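Side-chain contacts in HI1317 (Haemophilus influenzae, PDB 1JOV), which probably interconverts the alpha and beta anomers of D-glucose 6-phosphate: residues H88-A91 / R92-W96; I204-K207 / S208-R211. All blocks are in the same frame, centred on the assembly; numbering follows the deposited sequence.

Contacts 1 and 2 are both local turns, partly buried, and lie on opposite sides of the chain's centre with their own centres about 32 Å apart. They share the eight-stranded antiparallel sheet: contact 1 leads into one of its two outermost strands, 97-104, whereas contact 2 is the hairpin end joining strands 201-206 and 211-218. In contact 1, no residue taking part is fully exposed, and the turn sits beside the predicted active site, with arginine, water and sulfate as its main chemistry. Contact 2 includes exposed Lys207 and Asn210, and its polar contacts centre on a buried aspartate that collects backbone N-H groups and, through water, an arginine.

Contact 1: H88-A91 / R92-W96; sequences HGTA and RIRLW. With SO4 (sulfate ion), chain B.
Thr90 and Ile93 close a tight type I turn, in which Ile93 N donates to Thr90 O at 3.2 Å. Two waters fill in the turn: one links His88 O to Arg92 N, the other Gly89 O to Arg92 NE. Arg92 runs extended from CG to NE and turns one face of its guanidinium to His88 CB, which is 3.7 Å from Arg92 NE and offset toward the rim; the histidine ring stands almost upright to that group, the planes 83° apart. At the guanidinium edge a sulfate is held by two bonds, NH1 of Arg92 to O1 of the ion (2.9 Å) and NH2 to O4 (3.0 Å), the first nearly straight. The loop joins strands 75-76 and 97-104 of this mutarotase-like beta fold, and His88 lies beside His150 and Glu248, the predicted active-site pair. The sulfate, probably from the crystallisation liquor, is also hydrogen-bonded by Arg70 NH2; a substrate phosphate might sit there. Farther along, Arg94 bends at chi3 (56°) and brings NH1 to Thr90 OG1 (3.0 Å), which lies in the guanidinium plane; NH1 also forms a salt bridge with Glu122, its stronger partner. The Trp96 indole points its NE1 edge at Ala91 O, 3.0 Å away, while CZ2 rests against Ala91 CB.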
loop_
_atom_site.group_PDB
_atom_site.type_symbol
_atom_site.label_atom_id
_atom_site.label_comp_id
_atom_site.label_asym_id
_atom_site.label_seq_id
_atom_site.Cartn_x
_atom_site.Cartn_y
_atom_site.Cartn_z
ATOM N N HIS A 88 -4.108 -12.200 5.262
ATOM C CA HIS A 88 -3.992 -11.386 4.030
ATOM C C HIS A 88 -3.592 -12.113 2.795
ATOM O O HIS A 88 -3.224 -11.459 1.789
ATOM C CB HIS A 88 -3.087 -10.182 4.262
ATOM C CG HIS A 88 -3.704 -9.178 5.144
ATOM N ND1 HIS A 88 -4.979 -8.670 4.972
ATOM C CD2 HIS A 88 -3.202 -8.569 6.242
ATOM C CE1 HIS A 88 -5.225 -7.792 5.932
ATOM N NE2 HIS A 88 -4.158 -7.731 6.721
ATOM N N GLY A 89 -3.642 -13.449 2.808
ATOM C CA GLY A 89 -3.412 -14.186 1.577
ATOM C C GLY A 89 -1.944 -14.357 1.193
ATOM O O GLY A 89 -1.074 -14.158 2.034
ATOM N N THR A 90 -1.680 -14.772 -0.063
ATOM C CA THR A 90 -0.332 -15.181 -0.424
ATOM C C THR A 90 0.341 -14.215 -1.361
ATOM O O THR A 90 1.543 -14.295 -1.609
ATOM C CB THR A 90 -0.385 -16.576 -1.120
ATOM O OG1 THR A 90 -1.269 -16.501 -2.254
ATOM C CG2 THR A 90 -1.087 -17.689 -0.220
ATOM N N ALA A 91 -0.419 -13.299 -1.907
ATOM C CA ALA A 91 0.185 -12.385 -2.832
ATOM C C ALA A 91 1.432 -11.642 -2.286
ATOM O O ALA A 91 2.394 -11.435 -3.012
ATOM C CB ALA A 91 -0.848 -11.353 -3.284
ATOM N N ARG A 92 1.390 -11.264 -1.024
ATOM C CA ARG A 92 2.393 -10.351 -0.532
ATOM C C ARG A 92 3.695 -11.094 -0.083
ATOM O O ARG A 92 4.681 -10.439 0.263
ATOM C CB ARG A 92 1.803 -9.584 0.643
ATOM C CG ARG A 92 1.520 -10.446 1.914
ATOM C CD ARG A 92 0.975 -9.569 2.989
ATOM N NE ARG A 92 0.650 -10.385 4.186
ATOM C CZ ARG A 92 0.577 -9.938 5.442
ATOM N NH1 ARG A 92 0.770 -8.685 5.741
ATOM N NH2 ARG A 92 0.219 -10.823 6.420
ATOM N N ILE A 93 3.592 -12.412 -0.090
ATOM C CA ILE A 93 4.721 -13.304 0.211
ATOM C C ILE A 93 5.296 -14.130 -0.920
ATOM O O ILE A 93 6.089 -15.053 -0.674
ATOM C CB ILE A 93 4.359 -14.200 1.392
ATOM C CG1 ILE A 93 3.129 -15.002 1.135
ATOM C CG2 ILE A 93 4.306 -13.315 2.560
ATOM C CD1 ILE A 93 2.893 -16.232 2.222
ATOM N N ARG A 94 4.888 -13.838 -2.160
ATOM C CA ARG A 94 5.284 -14.539 -3.361
ATOM C C ARG A 94 6.007 -13.528 -4.325
ATOM O O ARG A 94 5.792 -12.357 -4.199
ATOM C CB ARG A 94 4.094 -15.107 -4.099
ATOM C CG ARG A 94 3.396 -16.241 -3.317
ATOM C CD ARG A 94 1.897 -16.598 -3.743
ATOM N NE ARG A 94 1.783 -16.922 -5.153
ATOM C CZ ARG A 94 0.640 -16.970 -5.822
ATOM N NH1 ARG A 94 -0.521 -16.695 -5.204
ATOM N NH2 ARG A 94 0.659 -17.286 -7.137
ATOM N N LEU A 95 6.988 -14.003 -5.053
ATOM C CA LEU A 95 7.753 -13.161 -5.952
ATOM C C LEU A 95 6.872 -12.929 -7.184
ATOM O O LEU A 95 6.363 -13.871 -7.795
ATOM C CB LEU A 95 9.006 -13.903 -6.535
ATOM C CG LEU A 95 10.082 -13.762 -5.503
ATOM C CD1 LEU A 95 11.210 -14.804 -5.775
ATOM C CD2 LEU A 95 10.598 -12.387 -5.600
ATOM N N TRP A 96 6.775 -11.672 -7.544
ATOM C CA TRP A 96 6.186 -11.279 -8.843
ATOM C C TRP A 96 7.304 -10.969 -9.869
ATOM O O TRP A 96 8.461 -10.687 -9.461
ATOM C CB TRP A 96 5.334 -10.049 -8.625
ATOM C CG TRP A 96 4.163 -10.222 -7.691
ATOM C CD1 TRP A 96 4.113 -10.734 -6.362
ATOM C CD2 TRP A 96 2.827 -9.733 -7.963
ATOM N NE1 TRP A 96 2.828 -10.642 -5.900
ATOM C CE2 TRP A 96 2.030 -10.037 -6.872
ATOM C CE3 TRP A 96 2.241 -9.144 -9.083
ATOM C CZ2 TRP A 96 0.700 -9.650 -6.770
ATOM C CZ3 TRP A 96 0.869 -8.775 -9.045
ATOM C CH2 TRP A 96 0.085 -9.092 -7.893
HETATM S S SO4 B . 0.202 -8.771 9.522
HETATM O O1 SO4 B . 0.741 -7.866 8.525
HETATM O O2 SO4 B . -1.221 -8.647 9.427
HETATM O O3 SO4 B . 0.664 -8.440 10.888
HETATM O O4 SO4 B . 0.693 -10.100 9.274
HETATM O O HOH W 1 -1.164 -11.090 0.182
HETATM O O HOH W 2 0.331 -13.233 3.994
#

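Contact 2: I204-K207 / S208-R211; sequences ILDK and SFNR
Asp206 and Arg211 form an antiparallel hydrogen-bonded pair. Asp206 N donates to Arg211 O (2.9 Å), and Arg211 N returns a bond to Asp206 O (2.8 Å). Asn210 and Arg211 both face Asp206, which makes this a G1 beta bulge, and Asn210 takes the left-handed conformation expected at its first position.

The Asp206 carboxylate turns into the loop because CG lies opposite the backbone N (chi1 -174°). Its OD1 collects two N-H groups from the same face of the carboxylate plane: Ser208 N at 2.8 Å, close to the C-O direction, and Phe209 N at 3.1 Å, well above the plane. The Ser208 bond makes an Asx turn, and the pair of bonds fixes the rotation of the carboxylate.

This loop is the end of the beta hairpin between strands 201-206 and 211-218, where Ile204 and Ile213 continue the backbone pairing.

A water donates to Asp206 OD2 (2.7 Å) and accepts from Arg211 NE (2.7 Å), spanning opposite charges whose own atoms do not touch. OD2 is also bonded by Gly156 N, while the arginine's terminal nitrogens reach backbone oxygens of Asn154, Asp53 and Gln52.

Among packing contacts, OD2 of Asp206 lies 3.6 Å from Phe209 CD2, the carboxylate and ring planes 32° apart. The same CD2 sits 3.6 Å over one face of the Arg211 guanidinium, toward its rim, and Leu205 CD1 meets Arg211 O.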
loop_
_atom_site.group_PDB
_atom_site.type_symbol
_atom_site.label_atom_id
_atom_site.label_comp_id
_atom_site.label_asym_id
_atom_site.label_seq_id
_atom_site.Cartn_x
_atom_site.Cartn_y
_atom_site.Cartn_z
ATOM N N ILE A 204 -5.534 12.809 3.882
ATOM C CA ILE A 204 -4.947 12.729 5.174
ATOM C C ILE A 204 -4.182 14.000 5.404
ATOM O O ILE A 204 -3.209 14.293 4.729
ATOM C CB ILE A 204 -3.954 11.571 5.166
ATOM C CG1 ILE A 204 -4.674 10.220 5.103
ATOM C CG2 ILE A 204 -3.091 11.684 6.368
ATOM C CD1 ILE A 204 -3.637 8.943 4.996
ATOM N N LEU A 205 -4.684 14.768 6.343
ATOM C CA LEU A 205 -4.084 16.023 6.694
ATOM C C LEU A 205 -3.015 15.805 7.730
ATOM O O LEU A 205 -3.286 15.243 8.798
ATOM C CB LEU A 205 -5.148 16.986 7.205
ATOM C CG LEU A 205 -4.714 18.402 7.567
ATOM C CD1 LEU A 205 -3.807 18.965 6.488
ATOM C CD2 LEU A 205 -5.932 19.293 7.756
ATOM N N ASP A 206 -1.808 16.249 7.413
ATOM C CA ASP A 206 -0.667 16.129 8.301
ATOM C C ASP A 206 -0.100 17.547 8.596
ATOM O O ASP A 206 0.379 18.267 7.669
ATOM C CB ASP A 206 0.395 15.179 7.702
ATOM C CG ASP A 206 1.539 14.903 8.626
ATOM O OD1 ASP A 206 1.636 15.532 9.699
ATOM O OD2 ASP A 206 2.414 14.032 8.367
ATOM N N LYS A 207 -0.217 17.934 9.870
ATOM C CA LYS A 207 0.145 19.266 10.366
ATOM C C LYS A 207 1.524 19.115 11.061
ATOM O O LYS A 207 2.075 20.075 11.594
ATOM C CB LYS A 207 -0.883 19.727 11.390
ATOM C CG LYS A 207 -2.171 20.274 10.786
ATOM C CD LYS A 207 -3.230 20.447 11.852
ATOM C CE LYS A 207 -3.678 19.088 12.382
ATOM N NZ LYS A 207 -4.415 19.119 13.687
ATOM N N SER A 208 2.059 17.902 11.114
ATOM C CA SER A 208 3.445 17.756 11.551
ATOM C C SER A 208 4.418 17.939 10.347
ATOM O O SER A 208 5.336 18.759 10.384
ATOM C CB SER A 208 3.664 16.442 12.300
ATOM O OG SER A 208 5.013 16.266 12.687
ATOM N N PHE A 209 4.223 17.197 9.250
ATOM C CA PHE A 209 5.046 17.422 8.071
ATOM C C PHE A 209 4.447 18.573 7.248
ATOM O O PHE A 209 4.981 18.992 6.212
ATOM C CB PHE A 209 4.997 16.173 7.157
ATOM C CG PHE A 209 5.911 15.050 7.579
ATOM C CD1 PHE A 209 6.946 15.281 8.438
ATOM C CD2 PHE A 209 5.765 13.769 7.036
ATOM C CE1 PHE A 209 7.782 14.289 8.838
ATOM C CE2 PHE A 209 6.628 12.746 7.428
ATOM C CZ PHE A 209 7.643 12.983 8.301
ATOM N N ASN A 210 3.308 19.059 7.704
ATOM C CA ASN A 210 2.629 20.155 7.015
ATOM C C ASN A 210 2.331 19.906 5.512
ATOM O O ASN A 210 2.787 20.659 4.652
ATOM C CB ASN A 210 3.419 21.486 7.264
ATOM C CG ASN A 210 3.558 21.818 8.764
ATOM O OD1 ASN A 210 2.569 22.108 9.434
ATOM N ND2 ASN A 210 4.788 21.792 9.281
ATOM N N ARG A 211 1.560 18.878 5.200
ATOM C CA ARG A 211 1.156 18.534 3.850
ATOM C C ARG A 211 -0.164 17.793 3.897
ATOM O O ARG A 211 -0.620 17.383 4.970
ATOM C CB ARG A 211 2.167 17.633 3.178
ATOM C CG ARG A 211 2.301 16.230 3.768
ATOM C CD ARG A 211 3.644 15.554 3.409
ATOM N NE ARG A 211 3.739 14.135 3.785
ATOM C CZ ARG A 211 4.621 13.266 3.274
ATOM N NH1 ARG A 211 5.502 13.685 2.365
ATOM N NH2 ARG A 211 4.629 11.997 3.677
HETATM O O HOH W 3 2.251 13.056 5.814
#